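Local structure of 28 kDa product (Pseudomonas syringae pv. phaseolicola, 1UKF) at residues L41-G45 against E46-R50; V113-S116 against G117-H120; H170-L174 against N175-A179. The protein is a papain-like cysteine protease that cleaves itself and is delivered by the bacterium into plant cells, where it interacts with PBS1 and can trigger the hypersensitive response. All blocks are in the same frame, centred on the assembly; numbering follows the deposited sequence.

How the contacts relate
The chain is the mature 28 kDa product, the C58-family protease part of a longer precursor, and its three contacts follow one another along it as local junctions of the papain-like fold. Contact 1 joins helix 34-41 to helix 46-67, contact 2 helix 102-113 to strand 119-126, and contact 3 helix 160-173 to strand 178-187. Their centres lie about 24 to 27 Å apart, nearest atoms about 12 to 13 Å. Contacts 2 and 3 share the antiparallel sheet through neighbouring strands 119-126 and 178-187. Between side chains, Tyr171 of contact 3 lies about 3 Å from Asp147 and His132, and contact 1 stays about 10 Å from Cys18 and Asp147; contact 2 packs away from the site.

Contact 1: residues L41-G45 against E46-R50; sequences LDYNG and EGQSR
Gln48 reaches back to Leu41 because its CG lies anti to the backbone N (chi1 177°) and its chain then bends at chi2 (75°), which swings the amide over the preceding loop. The loop that joins two successive helices, 34-41 and 46-67, is a type I beta turn from Asp42 to Gly45, closed by the backbone bond from Gly45 N to Asp42 O. Gly45 is the N-cap of the second helix, and its O accepts from Gln48 N at 3.1 Å. From Gln48 NE2 a 2.9 Å hydrogen bond runs to Leu41 O, the carbonyl at the end of the first helix, with the acceptor in the plane of the amide. Val12 O takes a further bond from NE2 and Asn15 ND2 gives one to OE1, so the whole amide is fixed in its rotation. The Tyr43 ring crosses this amide at 52° between planes, while its hydroxyl bonds to Asp11 O and His14 N. Asp42 turns one oxygen to a salt bridge with Arg10; the other, OD1, accepts from Tyr43 N at 2.9 Å. Leu41 CD2 makes a van der Waals contact with Gly47 O, 4.0 Å away.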
ATOM      1  N   LEU A  41      -6.731 -12.285  -5.313  1.00 10.02           N
ATOM      2  CA  LEU A  41      -5.573 -12.254  -4.428  1.00 10.06           C
ATOM      3  C   LEU A  41      -5.624 -13.262  -3.287  1.00  9.92           C
ATOM      4  O   LEU A  41      -4.618 -13.463  -2.599  1.00 10.37           O
ATOM      5  CB  LEU A  41      -5.419 -10.846  -3.851  1.00 10.85           C
ATOM      6  CG  LEU A  41      -5.200  -9.735  -4.878  1.00 10.57           C
ATOM      7  CD1 LEU A  41      -5.477  -8.376  -4.251  1.00 13.84           C
ATOM      8  CD2 LEU A  41      -3.783  -9.808  -5.412  1.00 13.18           C
ATOM      9  N   ASP A  42      -6.783 -13.886  -3.083  1.00  9.52           N
ATOM     10  CA  ASP A  42      -6.943 -14.864  -2.009  1.00 11.03           C
ATOM     11  C   ASP A  42      -6.022 -16.066  -2.240  1.00 10.32           C
ATOM     12  O   ASP A  42      -5.506 -16.267  -3.338  1.00 10.89           O
ATOM     13  CB  ASP A  42      -8.404 -15.316  -1.900  1.00 11.59           C
ATOM     14  CG  ASP A  42      -8.837 -15.567  -0.460  1.00 10.74           C
ATOM     15  OD1 ASP A  42      -7.968 -15.836   0.400  1.00 12.25           O
ATOM     16  OD2 ASP A  42     -10.056 -15.504  -0.186  1.00 11.41           O
ATOM     17  N   TYR A  43      -5.842 -16.875  -1.202  1.00 10.59           N
ATOM     18  CA  TYR A  43      -4.925 -18.007  -1.247  1.00 11.45           C
ATOM     19  C   TYR A  43      -5.080 -19.031  -2.361  1.00 12.05           C
ATOM     20  O   TYR A  43      -4.089 -19.609  -2.802  1.00 12.73           O
ATOM     21  CB  TYR A  43      -4.914 -18.696   0.115  1.00 11.25           C
ATOM     22  CG  TYR A  43      -4.636 -17.709   1.229  1.00  9.81           C
ATOM     23  CD1 TYR A  43      -5.655 -17.277   2.074  1.00 10.26           C
ATOM     24  CD2 TYR A  43      -3.371 -17.141   1.378  1.00  9.78           C
ATOM     25  CE1 TYR A  43      -5.427 -16.300   3.037  1.00  9.71           C
ATOM     26  CE2 TYR A  43      -3.133 -16.162   2.334  1.00  9.76           C
ATOM     27  CZ  TYR A  43      -4.164 -15.745   3.156  1.00  8.98           C
ATOM     28  OH  TYR A  43      -3.937 -14.756   4.085  1.00  9.22           O
ATOM     29  N   ASN A  44      -6.302 -19.257  -2.828  1.00 11.85           N
ATOM     30  CA  ASN A  44      -6.512 -20.222  -3.902  1.00 12.62           C
ATOM     31  C   ASN A  44      -6.632 -19.510  -5.245  1.00 13.53           C
ATOM     32  O   ASN A  44      -7.026 -20.111  -6.242  1.00 15.23           O
ATOM     33  CB  ASN A  44      -7.772 -21.050  -3.630  1.00 12.79           C
ATOM     34  CG  ASN A  44      -9.045 -20.242  -3.774  1.00 12.81           C
ATOM     35  OD1 ASN A  44      -9.051 -19.031  -3.563  1.00 12.86           O
ATOM     36  ND2 ASN A  44     -10.136 -20.915  -4.123  1.00 13.76           N
ATOM     37  N   GLY A  45      -6.270 -18.230  -5.266  1.00 11.90           N
ATOM     38  CA  GLY A  45      -6.359 -17.446  -6.484  1.00 12.18           C
ATOM     39  C   GLY A  45      -5.032 -17.194  -7.176  1.00 12.88           C
ATOM     40  O   GLY A  45      -3.970 -17.217  -6.555  1.00 12.21           O
ATOM     41  N   GLU A  46      -5.103 -16.947  -8.479  1.00 13.59           N
ATOM     42  CA  GLU A  46      -3.918 -16.681  -9.286  1.00 13.99           C
ATOM     43  C   GLU A  46      -3.139 -15.479  -8.757  1.00 13.02           C
ATOM     44  O   GLU A  46      -1.910 -15.442  -8.843  1.00 12.81           O
ATOM     45  CB  GLU A  46      -4.332 -16.428 -10.741  1.00 16.17           C
ATOM     46  CG  GLU A  46      -3.205 -15.961 -11.652  1.00 21.88           C
ATOM     47  CD  GLU A  46      -2.164 -17.034 -11.900  1.00 24.02           C
ATOM     48  OE1 GLU A  46      -1.126 -16.720 -12.522  1.00 26.43           O
ATOM     49  OE2 GLU A  46      -2.383 -18.189 -11.480  1.00 26.15           O
ATOM     50  N   GLY A  47      -3.865 -14.506  -8.210  1.00 11.60           N
ATOM     51  CA  GLY A  47      -3.238 -13.308  -7.676  1.00 11.40           C
ATOM     52  C   GLY A  47      -2.301 -13.568  -6.513  1.00 10.95           C
ATOM     53  O   GLY A  47      -1.341 -12.822  -6.318  1.00 12.65           O
ATOM     54  N   GLN A  48      -2.571 -14.610  -5.732  1.00 10.69           N
ATOM     55  CA  GLN A  48      -1.709 -14.938  -4.604  1.00 10.66           C
ATOM     56  C   GLN A  48      -0.352 -15.375  -5.158  1.00 11.80           C
ATOM     57  O   GLN A  48       0.693 -14.951  -4.662  1.00 12.53           O
ATOM     58  CB  GLN A  48      -2.338 -16.051  -3.752  1.00 10.49           C
ATOM     59  CG  GLN A  48      -1.482 -16.532  -2.582  1.00 10.39           C
ATOM     60  CD  GLN A  48      -1.424 -15.583  -1.385  1.00  9.40           C
ATOM     61  OE1 GLN A  48      -0.567 -15.740  -0.517  1.00 10.51           O
ATOM     62  NE2 GLN A  48      -2.339 -14.623  -1.320  1.00 10.51           N
ATOM     63  N   SER A  49      -0.362 -16.208  -6.198  1.00 11.91           N
ATOM     64  CA  SER A  49       0.888 -16.661  -6.805  1.00 14.05           C
ATOM     65  C   SER A  49       1.599 -15.525  -7.532  1.00 13.15           C
ATOM     66  O   SER A  49       2.818 -15.394  -7.437  1.00 12.57           O
ATOM     67  CB  SER A  49       0.638 -17.812  -7.782  1.00 15.65           C
ATOM     68  OG  SER A  49       0.511 -19.044  -7.098  1.00 22.76           O
ATOM     69  N   ARG A  50       0.844 -14.709  -8.263  1.00 12.21           N
ATOM     70  CA  ARG A  50       1.444 -13.593  -8.984  1.00 12.22           C
ATOM     71  C   ARG A  50       2.022 -12.610  -7.966  1.00 12.44           C
ATOM     72  O   ARG A  50       3.121 -12.080  -8.151  1.00 12.16           O
ATOM     73  CB  ARG A  50       0.404 -12.887  -9.859  1.00 15.09           C
ATOM     74  CG  ARG A  50       1.007 -11.978 -10.917  1.00 19.56           C
ATOM     75  CD  ARG A  50       1.701 -12.789 -12.004  1.00 21.89           C
ATOM     76  NE  ARG A  50       2.467 -11.949 -12.922  1.00 24.80           N
ATOM     77  CZ  ARG A  50       3.597 -11.328 -12.603  1.00 25.41           C
ATOM     78  NH1 ARG A  50       4.105 -11.448 -11.383  1.00 26.72           N
ATOM     79  NH2 ARG A  50       4.222 -10.582 -13.505  1.00 27.72           N
TER

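Contact 2: residues V113-S116 against G117-H120; sequences VAQS and GRKH
Gln115 and Arg118 close a tight reversal that takes the chain from helix 102-113 into strand 119-126 of the central sheet, and Val113 and His120 pair beyond its ends. The backbone bond comes first. A type II beta turn from Gln115 to Arg118 is closed by Arg118 N donating to Gln115 O at 3.1 Å, with a fairly straight N-H...O angle of 162°. Gly117 takes the positive phi usual for glycine at the third position of a type II turn. Segments 113-116 and 117-120 run in nearly opposite directions.

Apolar and CH-pi packing follows. With CG1 anti to the carbonyl carbon (chi1 -51°), Val113 lays this methyl over the face of the His120 imidazole, 3.6 Å from the ring centroid and only 12° off its normal. At the end of the turn, Arg118 extends from CG to NE beside Gln115, the two pointing the same way. Gln115 CB comes within 3.6 Å of Arg118 NE, and Gln115 CG lies over one guanidinium face toward its rim.

The polar ends look back to the helix. Asp112 O accepts a hydrogen bond from Arg118 NH1 and a weak one from His120 NE2. Packing and polar bonding together tie the last turn of the helix to the start of the strand. The positive charge on Arg118 may be favourable at that C-terminal helix end, but Arg185 NH2 lies close to Arg118 NE as a like charge, and the net electrostatic effect is probably a balance of the two.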
ATOM      1  N   VAL A 113      -2.223  11.316  -1.812  1.00 11.71           N
ATOM      2  CA  VAL A 113      -2.740  10.166  -2.543  1.00 11.96           C
ATOM      3  C   VAL A 113      -4.166  10.225  -3.065  1.00 10.77           C
ATOM      4  O   VAL A 113      -4.501   9.527  -4.024  1.00 12.06           O
ATOM      5  CB  VAL A 113      -2.579   8.872  -1.696  1.00 11.26           C
ATOM      6  CG1 VAL A 113      -1.143   8.762  -1.200  1.00 12.40           C
ATOM      7  CG2 VAL A 113      -3.552   8.871  -0.523  1.00 12.66           C
ATOM      8  N   ALA A 114      -5.005  11.045  -2.442  1.00 12.03           N
ATOM      9  CA  ALA A 114      -6.391  11.160  -2.871  1.00 12.93           C
ATOM     10  C   ALA A 114      -6.585  12.264  -3.906  1.00 13.67           C
ATOM     11  O   ALA A 114      -7.340  13.212  -3.686  1.00 16.29           O
ATOM     12  CB  ALA A 114      -7.292  11.403  -1.666  1.00 14.93           C
ATOM     13  N   GLN A 115      -5.884  12.142  -5.028  1.00 13.28           N
ATOM     14  CA  GLN A 115      -5.995  13.095  -6.129  1.00 12.49           C
ATOM     15  C   GLN A 115      -6.311  12.232  -7.346  1.00 11.97           C
ATOM     16  O   GLN A 115      -5.677  11.199  -7.567  1.00 11.97           O
ATOM     17  CB  GLN A 115      -4.678  13.851  -6.342  1.00 13.26           C
ATOM     18  CG  GLN A 115      -4.163  14.583  -5.104  1.00 16.84           C
ATOM     19  CD  GLN A 115      -5.000  15.792  -4.714  1.00 18.17           C
ATOM     20  OE1 GLN A 115      -4.810  16.366  -3.640  1.00 21.56           O
ATOM     21  NE2 GLN A 115      -5.917  16.192  -5.586  1.00 15.66           N
ATOM     22  N   SER A 116      -7.298  12.648  -8.128  1.00 11.91           N
ATOM     23  CA  SER A 116      -7.709  11.881  -9.292  1.00 11.77           C
ATOM     24  C   SER A 116      -6.556  11.437 -10.186  1.00 11.87           C
ATOM     25  O   SER A 116      -5.672  12.227 -10.526  1.00 12.58           O
ATOM     26  CB  SER A 116      -8.722  12.683 -10.111  1.00 13.54           C
ATOM     27  OG  SER A 116      -9.277  11.880 -11.133  1.00 15.57           O
ATOM     28  N   GLY A 117      -6.572  10.156 -10.548  1.00 11.28           N
ATOM     29  CA  GLY A 117      -5.552   9.600 -11.416  1.00 12.22           C
ATOM     30  C   GLY A 117      -4.293   9.085 -10.745  1.00 12.76           C
ATOM     31  O   GLY A 117      -3.516   8.364 -11.369  1.00 15.69           O
ATOM     32  N   ARG A 118      -4.080   9.433  -9.482  1.00 11.86           N
ATOM     33  CA  ARG A 118      -2.875   8.987  -8.787  1.00 11.65           C
ATOM     34  C   ARG A 118      -2.935   7.573  -8.234  1.00 11.45           C
ATOM     35  O   ARG A 118      -3.971   7.113  -7.747  1.00 11.88           O
ATOM     36  CB  ARG A 118      -2.525   9.948  -7.649  1.00 11.65           C
ATOM     37  CG  ARG A 118      -2.176  11.356  -8.106  1.00 14.17           C
ATOM     38  CD  ARG A 118      -1.558  12.171  -6.977  1.00 14.87           C
ATOM     39  NE  ARG A 118      -1.269  13.543  -7.393  1.00 13.74           N
ATOM     40  CZ  ARG A 118      -0.702  14.460  -6.617  1.00 16.00           C
ATOM     41  NH1 ARG A 118      -0.354  14.161  -5.374  1.00 16.39           N
ATOM     42  NH2 ARG A 118      -0.486  15.683  -7.084  1.00 16.46           N
ATOM     43  N   LYS A 119      -1.800   6.891  -8.326  1.00 10.38           N
ATOM     44  CA  LYS A 119      -1.649   5.535  -7.818  1.00 10.96           C
ATOM     45  C   LYS A 119      -0.422   5.527  -6.927  1.00 10.07           C
ATOM     46  O   LYS A 119       0.569   6.193  -7.227  1.00 10.32           O
ATOM     47  CB  LYS A 119      -1.454   4.538  -8.962  1.00 12.25           C
ATOM     48  CG  LYS A 119      -2.720   4.238  -9.737  1.00 13.73           C
ATOM     49  CD  LYS A 119      -2.530   3.044 -10.659  1.00 18.87           C
ATOM     50  CE  LYS A 119      -3.826   2.678 -11.369  1.00 22.41           C
ATOM     51  NZ  LYS A 119      -4.254   3.741 -12.312  1.00 25.74           N
ATOM     52  N   HIS A 120      -0.485   4.784  -5.828  1.00  8.84           N
ATOM     53  CA  HIS A 120       0.647   4.718  -4.911  1.00  9.81           C
ATOM     54  C   HIS A 120       0.841   3.364  -4.276  1.00  9.43           C
ATOM     55  O   HIS A 120      -0.113   2.625  -4.034  1.00  9.31           O
ATOM     56  CB  HIS A 120       0.480   5.675  -3.721  1.00  9.60           C
ATOM     57  CG  HIS A 120       0.528   7.125  -4.070  1.00 10.08           C
ATOM     58  ND1 HIS A 120       1.642   7.911  -3.867  1.00 13.02           N
ATOM     59  CD2 HIS A 120      -0.424   7.944  -4.571  1.00  8.62           C
ATOM     60  CE1 HIS A 120       1.371   9.153  -4.225  1.00 11.03           C
ATOM     61  NE2 HIS A 120       0.124   9.199  -4.657  1.00 13.29           N
TER

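Contact 3: residues H170-L174 against N175-A179; sequences HYNSL and NYDVA
Tyr171 O is gripped by two backbone donors that come from opposite faces of its plane, Tyr176 N at 2.9 Å and Leu174 N at 3.0 Å. The first bond belongs to a Schellman motif that ends helix 160-173; its companion runs from Asn175 N to Asn172 O at 3.0 Å. Asn175, the C-prime residue, has the positive phi (72°) by which the chain leaves the helix and heads into strand 178-187. A side chain then bridges helix and strand. Asn172 CG, anti to the carbonyl carbon (chi1 -65°), places OD1 in front of Val178 N, which meets it in the carbonyl plane at 3.1 Å and supplies the strand's first N-H with a partner. Apolar carbons fill the angle between: Val178 CG2 and Tyr176 CB both pack against Tyr171 CB. Phe126 of strand 119-126 meets both tyrosines, with an edge-to-face arrangement to Tyr176. The Tyr171 hydroxyl bonds to OD2 of the active-site Asp147 and to Asn149, so Tyr171, near the end of the helix, acts as a second-shell residue that probably helps position Asp147. Leu174 CB lies 3.8 Å from Tyr176 CD1.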
ATOM      1  N   HIS A 170      -5.919   1.749  13.510  1.00 13.56           N
ATOM      2  CA  HIS A 170      -6.071   0.300  13.563  1.00 13.14           C
ATOM      3  C   HIS A 170      -4.757  -0.344  13.991  1.00 12.91           C
ATOM      4  O   HIS A 170      -4.722  -1.160  14.914  1.00 13.61           O
ATOM      5  CB  HIS A 170      -6.473  -0.242  12.190  1.00 14.38           C
ATOM      6  CG  HIS A 170      -6.365  -1.731  12.075  1.00 16.83           C
ATOM      7  ND1 HIS A 170      -7.287  -2.591  12.633  1.00 19.25           N
ATOM      8  CD2 HIS A 170      -5.423  -2.514  11.498  1.00 16.62           C
ATOM      9  CE1 HIS A 170      -6.916  -3.838  12.404  1.00 17.38           C
ATOM     10  NE2 HIS A 170      -5.789  -3.818  11.718  1.00 19.32           N
ATOM     11  N   TYR A 171      -3.673   0.020  13.318  1.00 11.61           N
ATOM     12  CA  TYR A 171      -2.382  -0.552  13.651  1.00 12.20           C
ATOM     13  C   TYR A 171      -1.872  -0.099  15.010  1.00 13.25           C
ATOM     14  O   TYR A 171      -1.324  -0.901  15.763  1.00 12.33           O
ATOM     15  CB  TYR A 171      -1.364  -0.248  12.551  1.00 11.60           C
ATOM     16  CG  TYR A 171      -1.574  -1.129  11.340  1.00 10.17           C
ATOM     17  CD1 TYR A 171      -2.201  -0.649  10.191  1.00 10.24           C
ATOM     18  CD2 TYR A 171      -1.209  -2.474  11.375  1.00 12.77           C
ATOM     19  CE1 TYR A 171      -2.462  -1.494   9.106  1.00 10.61           C
ATOM     20  CE2 TYR A 171      -1.465  -3.321  10.304  1.00 13.48           C
ATOM     21  CZ  TYR A 171      -2.092  -2.828   9.176  1.00 10.08           C
ATOM     22  OH  TYR A 171      -2.361  -3.684   8.130  1.00 11.66           O
ATOM     23  N   ASN A 172      -2.061   1.175  15.340  1.00 13.42           N
ATOM     24  CA  ASN A 172      -1.611   1.660  16.636  1.00 16.06           C
ATOM     25  C   ASN A 172      -2.344   0.936  17.763  1.00 16.46           C
ATOM     26  O   ASN A 172      -1.756   0.646  18.808  1.00 17.56           O
ATOM     27  CB  ASN A 172      -1.831   3.170  16.756  1.00 18.64           C
ATOM     28  CG  ASN A 172      -0.982   3.958  15.780  1.00 21.31           C
ATOM     29  OD1 ASN A 172       0.154   3.583  15.486  1.00 24.56           O
ATOM     30  ND2 ASN A 172      -1.521   5.069  15.287  1.00 24.99           N
ATOM     31  N   SER A 173      -3.620   0.629  17.546  1.00 16.88           N
ATOM     32  CA  SER A 173      -4.418  -0.061  18.557  1.00 18.15           C
ATOM     33  C   SER A 173      -3.909  -1.484  18.785  1.00 18.86           C
ATOM     34  O   SER A 173      -4.198  -2.098  19.815  1.00 20.23           O
ATOM     35  CB  SER A 173      -5.893  -0.104  18.144  1.00 20.59           C
ATOM     36  OG  SER A 173      -6.122  -1.036  17.102  1.00 24.51           O
ATOM     37  N   LEU A 174      -3.157  -2.003  17.820  1.00 17.16           N
ATOM     38  CA  LEU A 174      -2.602  -3.351  17.911  1.00 17.70           C
ATOM     39  C   LEU A 174      -1.140  -3.298  18.337  1.00 15.90           C
ATOM     40  O   LEU A 174      -0.427  -4.299  18.278  1.00 16.74           O
ATOM     41  CB  LEU A 174      -2.723  -4.062  16.561  1.00 19.47           C
ATOM     42  CG  LEU A 174      -4.144  -4.357  16.081  1.00 21.78           C
ATOM     43  CD1 LEU A 174      -4.097  -4.910  14.666  1.00 23.07           C
ATOM     44  CD2 LEU A 174      -4.812  -5.346  17.025  1.00 23.26           C
ATOM     45  N   ASN A 175      -0.707  -2.114  18.756  1.00 15.59           N
ATOM     46  CA  ASN A 175       0.655  -1.879  19.215  1.00 16.76           C
ATOM     47  C   ASN A 175       1.709  -1.894  18.116  1.00 18.25           C
ATOM     48  O   ASN A 175       2.861  -2.265  18.345  1.00 19.51           O
ATOM     49  CB  ASN A 175       1.014  -2.875  20.319  1.00 17.87           C
ATOM     50  CG  ASN A 175       0.033  -2.824  21.471  1.00 18.49           C
ATOM     51  OD1 ASN A 175      -0.323  -1.746  21.944  1.00 19.54           O
ATOM     52  ND2 ASN A 175      -0.410  -3.990  21.928  1.00 19.94           N
ATOM     53  N   TYR A 176       1.301  -1.490  16.918  1.00 18.24           N
ATOM     54  CA  TYR A 176       2.212  -1.390  15.783  1.00 20.13           C
ATOM     55  C   TYR A 176       2.254   0.091  15.426  1.00 21.64           C
ATOM     56  O   TYR A 176       1.682   0.515  14.421  1.00 23.86           O
ATOM     57  CB  TYR A 176       1.710  -2.198  14.582  1.00 20.36           C
ATOM     58  CG  TYR A 176       1.820  -3.698  14.747  1.00 22.48           C
ATOM     59  CD1 TYR A 176       0.838  -4.418  15.422  1.00 23.21           C
ATOM     60  CD2 TYR A 176       2.918  -4.394  14.239  1.00 24.12           C
ATOM     61  CE1 TYR A 176       0.942  -5.797  15.589  1.00 25.24           C
ATOM     62  CE2 TYR A 176       3.034  -5.773  14.404  1.00 25.14           C
ATOM     63  CZ  TYR A 176       2.042  -6.465  15.080  1.00 24.76           C
ATOM     64  OH  TYR A 176       2.147  -7.827  15.252  1.00 28.18           O
ATOM     65  N   ASP A 177       2.922   0.871  16.270  1.00 21.74           N
ATOM     66  CA  ASP A 177       3.037   2.312  16.075  1.00 22.71           C
ATOM     67  C   ASP A 177       3.588   2.680  14.705  1.00 21.86           C
ATOM     68  O   ASP A 177       4.718   2.336  14.367  1.00 21.65           O
ATOM     69  CB  ASP A 177       3.928   2.922  17.161  1.00 25.23           C
ATOM     70  CG  ASP A 177       4.166   4.408  16.956  1.00 28.15           C
ATOM     71  OD1 ASP A 177       3.178   5.166  16.854  1.00 29.12           O
ATOM     72  OD2 ASP A 177       5.345   4.821  16.899  1.00 30.57           O
ATOM     73  N   VAL A 178       2.778   3.384  13.923  1.00 20.19           N
ATOM     74  CA  VAL A 178       3.190   3.816  12.595  1.00 20.86           C
ATOM     75  C   VAL A 178       4.041   5.072  12.754  1.00 19.94           C
ATOM     76  O   VAL A 178       3.515   6.176  12.885  1.00 21.10           O
ATOM     77  CB  VAL A 178       1.969   4.137  11.709  1.00 20.71           C
ATOM     78  CG1 VAL A 178       2.426   4.516  10.309  1.00 21.72           C
ATOM     79  CG2 VAL A 178       1.030   2.938  11.663  1.00 21.47           C
ATOM     80  N   ALA A 179       5.356   4.890  12.748  1.00 18.45           N
ATOM     81  CA  ALA A 179       6.296   5.996  12.905  1.00 18.18           C
ATOM     82  C   ALA A 179       6.240   6.950  11.718  1.00 18.40           C
ATOM     83  O   ALA A 179       6.368   8.167  11.876  1.00 18.53           O
ATOM     84  CB  ALA A 179       7.710   5.454  13.074  1.00 18.91           C
TER